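Local structure of crystal protein (Bacillus thuringiensis serovar dakota, 2ZTB) at residues Arg5-Phe10 and Gly58-Lys63; Ser14-Ser19 and Asp217-Thr222; Gly66-Val71 and Leu126-Val131. The protein probably acts as an elongated, mostly beta-stranded pore-forming toxin of the aerolysin type that recognises cancer cells. All coordinates share one frame; numbering follows the deposited sequence.

Contact 1. Residues Arg5-Phe10 and Gly58-Lys63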
ATOM      1  N   ARG A   5     -15.040  -1.135   6.913  1.00 71.73           N
ATOM      2  CA  ARG A   5     -16.173  -2.035   7.058  1.00 70.54           C
ATOM      3  C   ARG A   5     -17.143  -1.800   5.915  1.00 69.60           C
ATOM      4  O   ARG A   5     -17.814  -0.779   5.857  1.00 69.23           O
ATOM      5  CB  ARG A   5     -16.865  -1.826   8.412  1.00 70.52           C
ATOM      6  CG  ARG A   5     -18.067  -2.729   8.673  1.00 70.04           C
ATOM      7  CD  ARG A   5     -18.290  -2.839  10.169  1.00 69.66           C
ATOM      8  NE  ARG A   5     -19.493  -3.583  10.524  1.00 70.04           N
ATOM      9  CZ  ARG A   5     -19.550  -4.898  10.734  1.00 69.66           C
ATOM     10  NH1 ARG A   5     -18.465  -5.657  10.619  1.00 67.67           N
ATOM     11  NH2 ARG A   5     -20.708  -5.457  11.066  1.00 68.38           N
ATOM     12  N   GLU A   6     -17.204  -2.749   4.991  1.00 68.53           N
ATOM     13  CA  GLU A   6     -18.100  -2.603   3.854  1.00 67.45           C
ATOM     14  C   GLU A   6     -18.769  -3.921   3.499  1.00 66.01           C
ATOM     15  O   GLU A   6     -18.400  -4.969   4.025  1.00 65.70           O
ATOM     16  CB  GLU A   6     -17.375  -1.969   2.645  1.00 67.84           C
ATOM     17  CG  GLU A   6     -16.033  -2.569   2.280  1.00 68.11           C
ATOM     18  CD  GLU A   6     -15.367  -1.849   1.104  1.00 68.19           C
ATOM     19  OE1 GLU A   6     -15.403  -2.398  -0.023  1.00 67.45           O
ATOM     20  OE2 GLU A   6     -14.815  -0.743   1.309  1.00 66.99           O
ATOM     21  N   TYR A   7     -19.767  -3.846   2.624  1.00 64.42           N
ATOM     22  CA  TYR A   7     -20.484  -5.002   2.162  1.00 62.99           C
ATOM     23  C   TYR A   7     -19.564  -5.993   1.460  1.00 62.23           C
ATOM     24  O   TYR A   7     -18.599  -5.611   0.772  1.00 62.33           O
ATOM     25  CB  TYR A   7     -21.622  -4.598   1.226  1.00 63.30           C
ATOM     26  CG  TYR A   7     -22.813  -3.942   1.904  1.00 64.07           C
ATOM     27  CD1 TYR A   7     -23.177  -4.265   3.218  1.00 64.28           C
ATOM     28  CD2 TYR A   7     -23.594  -3.016   1.218  1.00 64.51           C
ATOM     29  CE1 TYR A   7     -24.282  -3.663   3.835  1.00 64.56           C
ATOM     30  CE2 TYR A   7     -24.700  -2.411   1.820  1.00 66.29           C
ATOM     31  CZ  TYR A   7     -25.044  -2.737   3.128  1.00 65.45           C
ATOM     32  OH  TYR A   7     -26.144  -2.117   3.716  1.00 65.19           O
ATOM     33  N   LEU A   8     -19.856  -7.274   1.657  1.00 60.60           N
ATOM     34  CA  LEU A   8     -19.227  -8.326   0.886  1.00 59.13           C
ATOM     35  C   LEU A   8     -20.040  -8.452  -0.405  1.00 58.87           C
ATOM     36  O   LEU A   8     -21.278  -8.341  -0.388  1.00 59.11           O
ATOM     37  CB  LEU A   8     -19.202  -9.628   1.685  1.00 58.81           C
ATOM     38  CG  LEU A   8     -18.513 -10.846   1.046  1.00 58.70           C
ATOM     39  CD1 LEU A   8     -16.994 -10.670   0.987  1.00 53.62           C
ATOM     40  CD2 LEU A   8     -18.904 -12.140   1.801  1.00 58.03           C
ATOM     41  N   MET A   9     -19.348  -8.631  -1.524  1.00 57.86           N
ATOM     42  CA  MET A   9     -20.006  -8.748  -2.820  1.00 57.55           C
ATOM     43  C   MET A   9     -19.853 -10.174  -3.371  1.00 56.72           C
ATOM     44  O   MET A   9     -18.940 -10.891  -2.972  1.00 56.32           O
ATOM     45  CB  MET A   9     -19.420  -7.725  -3.800  1.00 57.98           C
ATOM     46  CG  MET A   9     -19.389  -6.263  -3.280  1.00 60.92           C
ATOM     47  SD  MET A   9     -21.050  -5.557  -3.136  1.00 66.40           S
ATOM     48  CE  MET A   9     -21.520  -5.346  -4.864  1.00 66.79           C
ATOM     49  N   PHE A  10     -20.744 -10.579  -4.276  1.00 56.19           N
ATOM     50  CA  PHE A  10     -20.661 -11.904  -4.905  1.00 56.20           C
ATOM     51  C   PHE A  10     -19.378 -12.124  -5.713  1.00 56.60           C
ATOM     52  O   PHE A  10     -18.895 -13.263  -5.800  1.00 56.80           O
ATOM     53  CB  PHE A  10     -21.892 -12.219  -5.765  1.00 55.74           C
ATOM     54  CG  PHE A  10     -23.042 -12.848  -4.990  1.00 56.12           C
ATOM     55  CD1 PHE A  10     -24.250 -12.181  -4.847  1.00 54.82           C
ATOM     56  CD2 PHE A  10     -22.911 -14.108  -4.415  1.00 55.35           C
ATOM     57  CE1 PHE A  10     -25.304 -12.747  -4.143  1.00 54.67           C
ATOM     58  CE2 PHE A  10     -23.964 -14.683  -3.707  1.00 55.78           C
ATOM     59  CZ  PHE A  10     -25.162 -14.002  -3.569  1.00 54.57           C
ATOM     60  N   GLY A  58     -33.279  -7.740   6.590  1.00 61.47           N
ATOM     61  CA  GLY A  58     -32.251  -7.064   7.389  1.00 60.51           C
ATOM     62  C   GLY A  58     -31.089  -7.921   7.840  1.00 60.14           C
ATOM     63  O   GLY A  58     -30.601  -7.774   8.964  1.00 60.27           O
ATOM     64  N   TYR A  59     -30.644  -8.805   6.958  1.00 59.52           N
ATOM     65  CA  TYR A  59     -29.489  -9.668   7.201  1.00 59.45           C
ATOM     66  C   TYR A  59     -28.364  -9.279   6.247  1.00 59.07           C
ATOM     67  O   TYR A  59     -28.448  -9.540   5.049  1.00 58.88           O
ATOM     68  CB  TYR A  59     -29.863 -11.132   6.978  1.00 59.48           C
ATOM     69  CG  TYR A  59     -30.700 -11.734   8.074  1.00 59.10           C
ATOM     70  CD1 TYR A  59     -32.096 -11.567   8.099  1.00 59.47           C
ATOM     71  CD2 TYR A  59     -30.099 -12.486   9.084  1.00 59.19           C
ATOM     72  CE1 TYR A  59     -32.871 -12.123   9.121  1.00 59.20           C
ATOM     73  CE2 TYR A  59     -30.861 -13.055  10.103  1.00 60.33           C
ATOM     74  CZ  TYR A  59     -32.243 -12.870  10.116  1.00 59.65           C
ATOM     75  OH  TYR A  59     -32.977 -13.447  11.124  1.00 60.12           O
ATOM     76  N   TYR A  60     -27.332  -8.630   6.780  1.00 58.94           N
ATOM     77  CA  TYR A  60     -26.230  -8.121   5.966  1.00 58.52           C
ATOM     78  C   TYR A  60     -24.938  -8.876   6.222  1.00 57.91           C
ATOM     79  O   TYR A  60     -24.858  -9.692   7.141  1.00 57.70           O
ATOM     80  CB  TYR A  60     -26.044  -6.610   6.178  1.00 59.13           C
ATOM     81  CG  TYR A  60     -27.227  -5.816   5.687  1.00 59.83           C
ATOM     82  CD1 TYR A  60     -28.211  -5.359   6.581  1.00 60.85           C
ATOM     83  CD2 TYR A  60     -27.388  -5.556   4.328  1.00 59.70           C
ATOM     84  CE1 TYR A  60     -29.310  -4.646   6.129  1.00 60.60           C
ATOM     85  CE2 TYR A  60     -28.473  -4.852   3.866  1.00 60.41           C
ATOM     86  CZ  TYR A  60     -29.435  -4.399   4.767  1.00 61.05           C
ATOM     87  OH  TYR A  60     -30.508  -3.691   4.289  1.00 60.46           O
ATOM     88  N   CYS A  61     -23.936  -8.611   5.390  1.00 57.27           N
ATOM     89  CA  CYS A  61     -22.654  -9.299   5.478  1.00 57.35           C
ATOM     90  C   CYS A  61     -21.525  -8.366   5.037  1.00 57.44           C
ATOM     91  O   CYS A  61     -21.577  -7.767   3.955  1.00 56.59           O
ATOM     92  CB  CYS A  61     -22.678 -10.584   4.645  1.00 56.65           C
ATOM     93  SG  CYS A  61     -21.208 -11.583   4.744  1.00 57.37           S
ATOM     94  N   TYR A  62     -20.514  -8.262   5.894  1.00 57.85           N
ATOM     95  CA  TYR A  62     -19.469  -7.259   5.754  1.00 58.42           C
ATOM     96  C   TYR A  62     -18.102  -7.892   5.725  1.00 58.49           C
ATOM     97  O   TYR A  62     -17.868  -8.905   6.374  1.00 58.85           O
ATOM     98  CB  TYR A  62     -19.505  -6.263   6.919  1.00 58.77           C
ATOM     99  CG  TYR A  62     -20.845  -5.619   7.172  1.00 59.50           C
ATOM    100  CD1 TYR A  62     -21.747  -6.174   8.091  1.00 60.57           C
ATOM    101  CD2 TYR A  62     -21.218  -4.452   6.508  1.00 60.10           C
ATOM    102  CE1 TYR A  62     -22.986  -5.587   8.337  1.00 59.37           C
ATOM    103  CE2 TYR A  62     -22.460  -3.849   6.757  1.00 60.00           C
ATOM    104  CZ  TYR A  62     -23.332  -4.424   7.666  1.00 60.22           C
ATOM    105  OH  TYR A  62     -24.558  -3.825   7.910  1.00 61.65           O
ATOM    106  N   LYS A  63     -17.218  -7.288   4.938  1.00 58.79           N
ATOM    107  CA  LYS A  63     -15.782  -7.506   5.015  1.00 58.69           C
ATOM    108  C   LYS A  63     -15.168  -6.311   5.766  1.00 59.40           C
ATOM    109  O   LYS A  63     -15.664  -5.178   5.682  1.00 58.83           O
ATOM    110  CB  LYS A  63     -15.181  -7.664   3.613  1.00 58.82           C
ATOM    111  CG  LYS A  63     -15.561  -6.581   2.599  1.00 58.49           C
ATOM    112  CD  LYS A  63     -14.703  -6.731   1.341  1.00 58.00           C
ATOM    113  CE  LYS A  63     -14.854  -5.569   0.390  1.00 57.31           C
ATOM    114  NZ  LYS A  63     -16.141  -5.479  -0.355  1.00 57.73           N
TER

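Contact 2. Residues Ser14-Ser19 and Asp217-Thr222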
ATOM      1  N   SER A  14     -14.604 -15.615  -4.264  1.00 53.47           N
ATOM      2  CA  SER A  14     -13.306 -16.252  -4.528  1.00 52.80           C
ATOM      3  C   SER A  14     -12.220 -15.833  -3.541  1.00 52.84           C
ATOM      4  O   SER A  14     -11.284 -16.601  -3.284  1.00 52.44           O
ATOM      5  CB  SER A  14     -12.851 -15.951  -5.948  1.00 52.69           C
ATOM      6  OG  SER A  14     -12.685 -14.553  -6.118  1.00 53.62           O
ATOM      7  N   ALA A  15     -12.362 -14.624  -2.985  1.00 53.13           N
ATOM      8  CA  ALA A  15     -11.455 -14.103  -1.959  1.00 54.06           C
ATOM      9  C   ALA A  15     -11.611 -14.852  -0.644  1.00 54.44           C
ATOM     10  O   ALA A  15     -10.709 -14.848   0.184  1.00 55.47           O
ATOM     11  CB  ALA A  15     -11.653 -12.564  -1.751  1.00 53.11           C
ATOM     12  N   LEU A  16     -12.776 -15.473  -0.448  1.00 55.29           N
ATOM     13  CA  LEU A  16     -13.020 -16.389   0.670  1.00 54.74           C
ATOM     14  C   LEU A  16     -12.971 -17.855   0.184  1.00 54.88           C
ATOM     15  O   LEU A  16     -13.613 -18.762   0.765  1.00 55.08           O
ATOM     16  CB  LEU A  16     -14.364 -16.084   1.318  1.00 54.70           C
ATOM     17  CG  LEU A  16     -14.622 -14.814   2.174  1.00 55.18           C
ATOM     18  CD1 LEU A  16     -13.425 -14.416   3.032  1.00 52.80           C
ATOM     19  CD2 LEU A  16     -15.095 -13.655   1.335  1.00 55.00           C
ATOM     20  N   SER A  17     -12.224 -18.082  -0.891  1.00 53.47           N
ATOM     21  CA  SER A  17     -12.049 -19.419  -1.453  1.00 53.35           C
ATOM     22  C   SER A  17     -13.375 -20.096  -1.800  1.00 53.11           C
ATOM     23  O   SER A  17     -13.455 -21.331  -1.865  1.00 52.12           O
ATOM     24  CB  SER A  17     -11.234 -20.288  -0.502  1.00 53.53           C
ATOM     25  OG  SER A  17      -9.953 -19.720  -0.296  1.00 52.92           O
ATOM     26  N   SER A  18     -14.403 -19.275  -2.029  1.00 52.71           N
ATOM     27  CA  SER A  18     -15.734 -19.781  -2.292  1.00 52.95           C
ATOM     28  C   SER A  18     -16.340 -19.259  -3.592  1.00 53.14           C
ATOM     29  O   SER A  18     -15.678 -18.550  -4.370  1.00 52.62           O
ATOM     30  CB  SER A  18     -16.658 -19.511  -1.098  1.00 52.77           C
ATOM     31  OG  SER A  18     -15.972 -19.768   0.110  1.00 52.77           O
ATOM     32  N   SER A  19     -17.595 -19.648  -3.821  1.00 53.09           N
ATOM     33  CA  SER A  19     -18.301 -19.351  -5.047  1.00 54.24           C
ATOM     34  C   SER A  19     -19.791 -19.308  -4.731  1.00 54.71           C
ATOM     35  O   SER A  19     -20.209 -19.781  -3.680  1.00 55.76           O
ATOM     36  CB  SER A  19     -17.971 -20.395  -6.136  1.00 53.87           C
ATOM     37  OG  SER A  19     -18.318 -21.729  -5.742  1.00 54.79           O
ATOM     38  N   ASP A 217     -21.126 -20.608   8.046  1.00 54.41           N
ATOM     39  CA  ASP A 217     -21.851 -21.824   7.676  1.00 53.87           C
ATOM     40  C   ASP A 217     -21.841 -22.153   6.182  1.00 53.56           C
ATOM     41  O   ASP A 217     -22.075 -23.303   5.818  1.00 53.59           O
ATOM     42  CB  ASP A 217     -23.317 -21.744   8.121  1.00 54.07           C
ATOM     43  CG  ASP A 217     -23.486 -21.785   9.627  1.00 55.17           C
ATOM     44  OD1 ASP A 217     -22.489 -21.962  10.365  1.00 55.68           O
ATOM     45  OD2 ASP A 217     -24.642 -21.648  10.075  1.00 58.46           O
ATOM     46  N   VAL A 218     -21.614 -21.159   5.317  1.00 52.94           N
ATOM     47  CA  VAL A 218     -21.765 -21.384   3.869  1.00 52.27           C
ATOM     48  C   VAL A 218     -20.505 -21.047   3.033  1.00 52.66           C
ATOM     49  O   VAL A 218     -20.440 -21.368   1.835  1.00 52.70           O
ATOM     50  CB  VAL A 218     -23.036 -20.673   3.312  1.00 52.98           C
ATOM     51  CG1 VAL A 218     -24.328 -21.280   3.956  1.00 50.52           C
ATOM     52  CG2 VAL A 218     -22.979 -19.124   3.543  1.00 50.27           C
ATOM     53  N   LEU A 219     -19.510 -20.430   3.673  1.00 52.08           N
ATOM     54  CA  LEU A 219     -18.256 -20.072   3.013  1.00 52.50           C
ATOM     55  C   LEU A 219     -17.151 -20.979   3.524  1.00 53.04           C
ATOM     56  O   LEU A 219     -17.205 -21.445   4.664  1.00 52.83           O
ATOM     57  CB  LEU A 219     -17.887 -18.581   3.279  1.00 52.38           C
ATOM     58  CG  LEU A 219     -18.743 -17.440   2.682  1.00 52.03           C
ATOM     59  CD1 LEU A 219     -18.336 -16.084   3.223  1.00 53.55           C
ATOM     60  CD2 LEU A 219     -18.704 -17.394   1.161  1.00 52.01           C
ATOM     61  N   ASN A 220     -16.135 -21.203   2.689  1.00 53.79           N
ATOM     62  CA  ASN A 220     -15.013 -22.072   3.034  1.00 54.12           C
ATOM     63  C   ASN A 220     -14.058 -21.432   4.012  1.00 54.71           C
ATOM     64  O   ASN A 220     -13.287 -22.125   4.685  1.00 55.25           O
ATOM     65  CB  ASN A 220     -14.262 -22.512   1.781  1.00 53.56           C
ATOM     66  CG  ASN A 220     -15.078 -23.445   0.922  1.00 54.15           C
ATOM     67  OD1 ASN A 220     -15.848 -24.278   1.429  1.00 52.82           O
ATOM     68  ND2 ASN A 220     -14.919 -23.321  -0.390  1.00 51.61           N
ATOM     69  N   THR A 221     -14.102 -20.106   4.074  1.00 55.12           N
ATOM     70  CA  THR A 221     -13.327 -19.342   5.041  1.00 55.90           C
ATOM     71  C   THR A 221     -14.039 -18.026   5.246  1.00 55.99           C
ATOM     72  O   THR A 221     -14.871 -17.643   4.431  1.00 56.33           O
ATOM     73  CB  THR A 221     -11.845 -19.054   4.579  1.00 56.74           C
ATOM     74  OG1 THR A 221     -11.133 -18.483   5.687  1.00 60.00           O
ATOM     75  CG2 THR A 221     -11.779 -18.049   3.446  1.00 52.95           C
ATOM     76  N   THR A 222     -13.703 -17.323   6.318  1.00 56.44           N
ATOM     77  CA  THR A 222     -14.278 -16.004   6.560  1.00 57.02           C
ATOM     78  C   THR A 222     -13.198 -14.985   6.896  1.00 57.25           C
ATOM     79  O   THR A 222     -13.488 -13.907   7.420  1.00 57.39           O
ATOM     80  CB  THR A 222     -15.328 -16.029   7.698  1.00 57.41           C
ATOM     81  OG1 THR A 222     -14.741 -16.620   8.865  1.00 57.90           O
ATOM     82  CG2 THR A 222     -16.586 -16.813   7.277  1.00 56.74           C
TER

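Contact 3. Residues Gly66-Val71 and Leu126-Val131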
ATOM      1  N   GLY A  66      -8.792  -4.960   9.769  1.00 60.48           N
ATOM      2  CA  GLY A  66      -8.469  -4.701  11.166  1.00 60.69           C
ATOM      3  C   GLY A  66      -7.338  -3.689  11.263  1.00 61.23           C
ATOM      4  O   GLY A  66      -7.027  -2.975  10.301  1.00 61.59           O
ATOM      5  N   THR A  67      -6.712  -3.639  12.431  1.00 61.26           N
ATOM      6  CA  THR A  67      -5.649  -2.696  12.707  1.00 60.86           C
ATOM      7  C   THR A  67      -4.407  -3.114  11.938  1.00 60.78           C
ATOM      8  O   THR A  67      -4.008  -4.286  11.973  1.00 60.74           O
ATOM      9  CB  THR A  67      -5.360  -2.636  14.219  1.00 60.90           C
ATOM     10  OG1 THR A  67      -6.603  -2.514  14.924  1.00 61.55           O
ATOM     11  CG2 THR A  67      -4.464  -1.456  14.570  1.00 60.76           C
ATOM     12  N   VAL A  68      -3.831  -2.138  11.234  1.00 60.49           N
ATOM     13  CA  VAL A  68      -2.600  -2.285  10.477  1.00 59.95           C
ATOM     14  C   VAL A  68      -1.414  -2.395  11.430  1.00 59.79           C
ATOM     15  O   VAL A  68      -1.233  -1.534  12.288  1.00 60.11           O
ATOM     16  CB  VAL A  68      -2.395  -1.068   9.521  1.00 60.09           C
ATOM     17  CG1 VAL A  68      -1.090  -1.203   8.712  1.00 59.67           C
ATOM     18  CG2 VAL A  68      -3.592  -0.909   8.578  1.00 59.85           C
ATOM     19  N   GLN A  69      -0.625  -3.459  11.299  1.00 59.47           N
ATOM     20  CA  GLN A  69       0.615  -3.585  12.066  1.00 59.47           C
ATOM     21  C   GLN A  69       1.796  -3.390  11.136  1.00 59.13           C
ATOM     22  O   GLN A  69       1.823  -3.949  10.041  1.00 59.39           O
ATOM     23  CB  GLN A  69       0.725  -4.940  12.769  1.00 59.60           C
ATOM     24  CG  GLN A  69      -0.544  -5.410  13.509  1.00 61.77           C
ATOM     25  CD  GLN A  69      -0.787  -4.723  14.850  1.00 63.51           C
ATOM     26  OE1 GLN A  69      -1.868  -4.858  15.432  1.00 65.15           O
ATOM     27  NE2 GLN A  69       0.211  -3.999  15.352  1.00 63.46           N
ATOM     28  N   TYR A  70       2.760  -2.590  11.575  1.00 58.81           N
ATOM     29  CA  TYR A  70       3.941  -2.263  10.783  1.00 58.47           C
ATOM     30  C   TYR A  70       5.164  -3.001  11.306  1.00 58.92           C
ATOM     31  O   TYR A  70       5.315  -3.209  12.512  1.00 58.92           O
ATOM     32  CB  TYR A  70       4.216  -0.760  10.828  1.00 58.06           C
ATOM     33  CG  TYR A  70       3.118   0.112  10.261  1.00 57.07           C
ATOM     34  CD1 TYR A  70       1.989   0.443  11.024  1.00 56.68           C
ATOM     35  CD2 TYR A  70       3.211   0.616   8.966  1.00 55.35           C
ATOM     36  CE1 TYR A  70       0.982   1.247  10.503  1.00 56.34           C
ATOM     37  CE2 TYR A  70       2.212   1.416   8.437  1.00 55.69           C
ATOM     38  CZ  TYR A  70       1.109   1.730   9.208  1.00 56.97           C
ATOM     39  OH  TYR A  70       0.134   2.536   8.683  1.00 58.33           O
ATOM     40  N   VAL A  71       6.037  -3.400  10.389  1.00 59.36           N
ATOM     41  CA  VAL A  71       7.307  -4.029  10.742  1.00 59.65           C
ATOM     42  C   VAL A  71       8.384  -3.364   9.910  1.00 59.91           C
ATOM     43  O   VAL A  71       8.326  -3.393   8.682  1.00 59.80           O
ATOM     44  CB  VAL A  71       7.308  -5.564  10.478  1.00 59.46           C
ATOM     45  CG1 VAL A  71       8.617  -6.191  10.945  1.00 59.34           C
ATOM     46  CG2 VAL A  71       6.136  -6.236  11.167  1.00 59.91           C
ATOM     47  N   LEU A 126      -7.402   3.161   2.426  1.00 61.43           N
ATOM     48  CA  LEU A 126      -6.698   2.715   3.611  1.00 60.55           C
ATOM     49  C   LEU A 126      -5.701   3.795   4.052  1.00 60.39           C
ATOM     50  O   LEU A 126      -4.918   4.303   3.240  1.00 60.10           O
ATOM     51  CB  LEU A 126      -5.981   1.400   3.314  1.00 60.30           C
ATOM     52  CG  LEU A 126      -5.089   0.794   4.397  1.00 60.15           C
ATOM     53  CD1 LEU A 126      -5.930   0.198   5.498  1.00 58.81           C
ATOM     54  CD2 LEU A 126      -4.148  -0.251   3.795  1.00 59.94           C
ATOM     55  N   SER A 127      -5.738   4.144   5.333  1.00 60.52           N
ATOM     56  CA  SER A 127      -4.798   5.106   5.892  1.00 60.77           C
ATOM     57  C   SER A 127      -3.511   4.419   6.333  1.00 60.77           C
ATOM     58  O   SER A 127      -3.529   3.483   7.147  1.00 60.37           O
ATOM     59  CB  SER A 127      -5.425   5.884   7.042  1.00 61.12           C
ATOM     60  OG  SER A 127      -6.538   6.634   6.584  1.00 62.05           O
ATOM     61  N   ILE A 128      -2.405   4.884   5.752  1.00 60.51           N
ATOM     62  CA  ILE A 128      -1.069   4.393   6.064  1.00 60.71           C
ATOM     63  C   ILE A 128      -0.223   5.577   6.555  1.00 61.63           C
ATOM     64  O   ILE A 128      -0.102   6.609   5.879  1.00 61.33           O
ATOM     65  CB  ILE A 128      -0.410   3.657   4.836  1.00 60.56           C
ATOM     66  CG1 ILE A 128      -1.175   2.364   4.485  1.00 59.26           C
ATOM     67  CG2 ILE A 128       1.068   3.355   5.074  1.00 59.64           C
ATOM     68  CD1 ILE A 128      -1.244   1.314   5.631  1.00 56.30           C
ATOM     69  N   LYS A 129       0.328   5.424   7.755  1.00 62.23           N
ATOM     70  CA  LYS A 129       1.197   6.425   8.353  1.00 62.80           C
ATOM     71  C   LYS A 129       2.420   5.760   8.963  1.00 62.46           C
ATOM     72  O   LYS A 129       2.298   4.820   9.745  1.00 62.85           O
ATOM     73  CB  LYS A 129       0.444   7.212   9.420  1.00 63.47           C
ATOM     74  CG  LYS A 129      -0.574   8.200   8.862  1.00 66.01           C
ATOM     75  CD  LYS A 129      -1.599   8.637   9.906  1.00 68.84           C
ATOM     76  CE  LYS A 129      -1.985  10.110   9.725  1.00 70.55           C
ATOM     77  NZ  LYS A 129      -0.776  10.988   9.684  1.00 70.63           N
ATOM     78  N   LYS A 130       3.597   6.255   8.606  1.00 62.00           N
ATOM     79  CA  LYS A 130       4.846   5.735   9.151  1.00 61.59           C
ATOM     80  C   LYS A 130       5.844   6.864   9.383  1.00 60.90           C
ATOM     81  O   LYS A 130       6.074   7.690   8.495  1.00 60.98           O
ATOM     82  CB  LYS A 130       5.424   4.664   8.209  1.00 61.99           C
ATOM     83  CG  LYS A 130       6.834   4.184   8.527  1.00 62.68           C
ATOM     84  CD  LYS A 130       6.871   3.281   9.741  1.00 65.04           C
ATOM     85  CE  LYS A 130       8.296   3.159  10.261  1.00 66.25           C
ATOM     86  NZ  LYS A 130       8.406   2.073  11.275  1.00 68.17           N
ATOM     87  N   VAL A 131       6.424   6.911  10.580  1.00 60.19           N
ATOM     88  CA  VAL A 131       7.527   7.846  10.850  1.00 59.42           C
ATOM     89  C   VAL A 131       8.882   7.163  10.637  1.00 58.88           C
ATOM     90  O   VAL A 131       9.252   6.228  11.357  1.00 58.63           O
ATOM     91  CB  VAL A 131       7.459   8.494  12.264  1.00 59.49           C
ATOM     92  CG1 VAL A 131       8.669   9.402  12.496  1.00 58.53           C
ATOM     93  CG2 VAL A 131       6.151   9.277  12.458  1.00 59.33           C
TER
HETATM   94  O   HOH W   1      -2.113   2.764  10.053  1.00 67.00           O

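Contact 1. Residues Arg5-Phe10 and Gly58-Lys63
Glu6 and Lys63 form an antiparallel hydrogen-bonded pair between strands 5-7 and 61-63, whose short axes run at 130° to each other. Glu6 N reaches Lys63 O at 3.0 Å, and Lys63 N returns to Glu6 O at 2.8 Å. At the next pair, Tyr7 and Tyr62, no such bonds form. Beyond it Leu8 N donates to Cys61 O at 2.9 Å. Glu6 and Lys63 share one face of the sheet. With CG set between the backbone N and the carbonyl carbon (chi1 50°), Lys63 runs across to the first strand and bends at its last torsion. Its NZ then donates to Tyr7 O at 2.7 Å and forms a salt bridge with Glu6 OE1, though the hydrogen bond between them is weak. Glu12 gives NZ a second carboxylate, and Glu6 is also held by Ser124 and Thr123. The Arg5 guanidinium stacks on one face of the Tyr62 ring, planes 29° apart, with Arg5 NH2 3.2 Å from Tyr62 CD1. This is an off-centre cation-pi contact, and Asp192 binds the guanidinium as well. Tyr7 CE1 comes 3.4 Å from Tyr62 CE2; the two rings run near parallel but slid apart, so they barely overlap. Tyr7 OH sits over one face of the Tyr60 ring. Leu8 CD2 meets Cys61 SG at 3.8 Å. The arrangement is a short N-terminal strand paired antiparallel with the long strand 61-90, marked by a three-tyrosine aromatic cluster.

Contact 2. Residues Ser14-Ser19 and Asp217-Thr222
Ser18 carries its OG beside its own backbone N (chi1 -42°), which points the hydroxyl at the backbone of Asn220. Asn220 has a similar first torsion (chi1 -68°), and its amide swings back toward Ser17. The contact joins two loops at one end of the elongated fold, which is probably of the aerolysin type. One loop leads into helix 20-31, and the other follows the short helix 215-218. Ser18 OG works in both directions. It accepts a nearly straight bond from Asn220 N at 3.0 Å, and it donates to Leu16 O at 2.6 Å from above the carbonyl plane. The hydroxyl is therefore fixed in its rotation, and each loop is tied to it. The second polar link is Asn220 ND2 to Ser17 O at 2.9 Å. Here the acceptor lies in the amide plane, whereas the donor stands above the carbonyl plane. Beside these bonds Leu16 CB packs against the carbonyl of Thr221, and Leu16 CG comes within 4.1 Å of Leu219 CD1. Leu219 CD2 packs on Ser18 CB at 3.7 Å. Leu16 also rests on Leu8, Phe120 and Val191, and Leu219 on Leu13, Val23 and Phe195. Both leucines thus belong to a core shared with helix 20-31 and strand 168-199. Ser19, next in the chain, is the N-cap of that helix. Of the Thr221 side chain it is the methyl that touches: Thr221 CG2 lies 3.3 Å from Leu16 O.

Contact 3. Residues Gly66-Val71 and Leu126-Val131
Tyr70 spans the gap to Ile128 and Lys129, where the hairpin of strands 126-132 and 136-142 packs over the long strand 61-90. The short axes of 69-71 and 126-131 are 9.3 Å apart and cross at -39°. This is layer-on-layer packing of two sheets, with side chains filling the interval. Such a hairpin lying against the main sheet is a feature of aerolysin-type toxins. In relatives a hairpin of this kind is the piece that inserts into the membrane, so a similar role is plausible here.

The apolar contacts come from both branches of Val68. Val68 CG2 meets Leu126 CD1, and Val68 CG1 meets Ile128 CD1, each at 4.0 Å. The same CG1 also sits over one face of the Tyr70 ring, toward its rim. Ile128 CG2 lies at the ring edge, near its plane, 4.0 Å from Tyr70 CE2. Phe185 of strand 168-199 packs on both Val68 and Ile128, while Leu226 and Val230 of strand 223-247 meet Leu126 and Ile128 respectively.

The polar contacts gather at the Tyr70 hydroxyl. Tyr70 CG is anti to the carbonyl carbon (chi1 -62°), which directs the ring toward the hairpin. There Tyr70 OH accepts a bond from Lys129 N at 3.0 Å, with an angle of 157° at the hydrogen. The side chain of Lys129 makes its own salt bridge to Glu137 on the partner strand of the hairpin. A water in the plane of the Tyr70 ring lies 2.6 Å from Tyr70 OH and donates a weak bond to Ser127 O.

In the fold
Contacts 1 and 2 are neighbours, with centres about 13 Å apart. They share a hydrophobic junction, where Leu8 packs on Leu16 and Leu219. Their segments alternate along the chain, so the N-terminal residues are pinned first to strand 61-90 and then to the loop after helix 215-218. Contact 3 lies about 24 Å from contact 1 and about 26 Å from contact 2, centre to centre, nearer the middle of the molecule. It follows contact 1 on the same strand 61-90, and both its segments fall between those of contact 2. That strand thus connects the compact end carrying the helices to the region covered by hairpin 126-142, in a fold drawn out along its length.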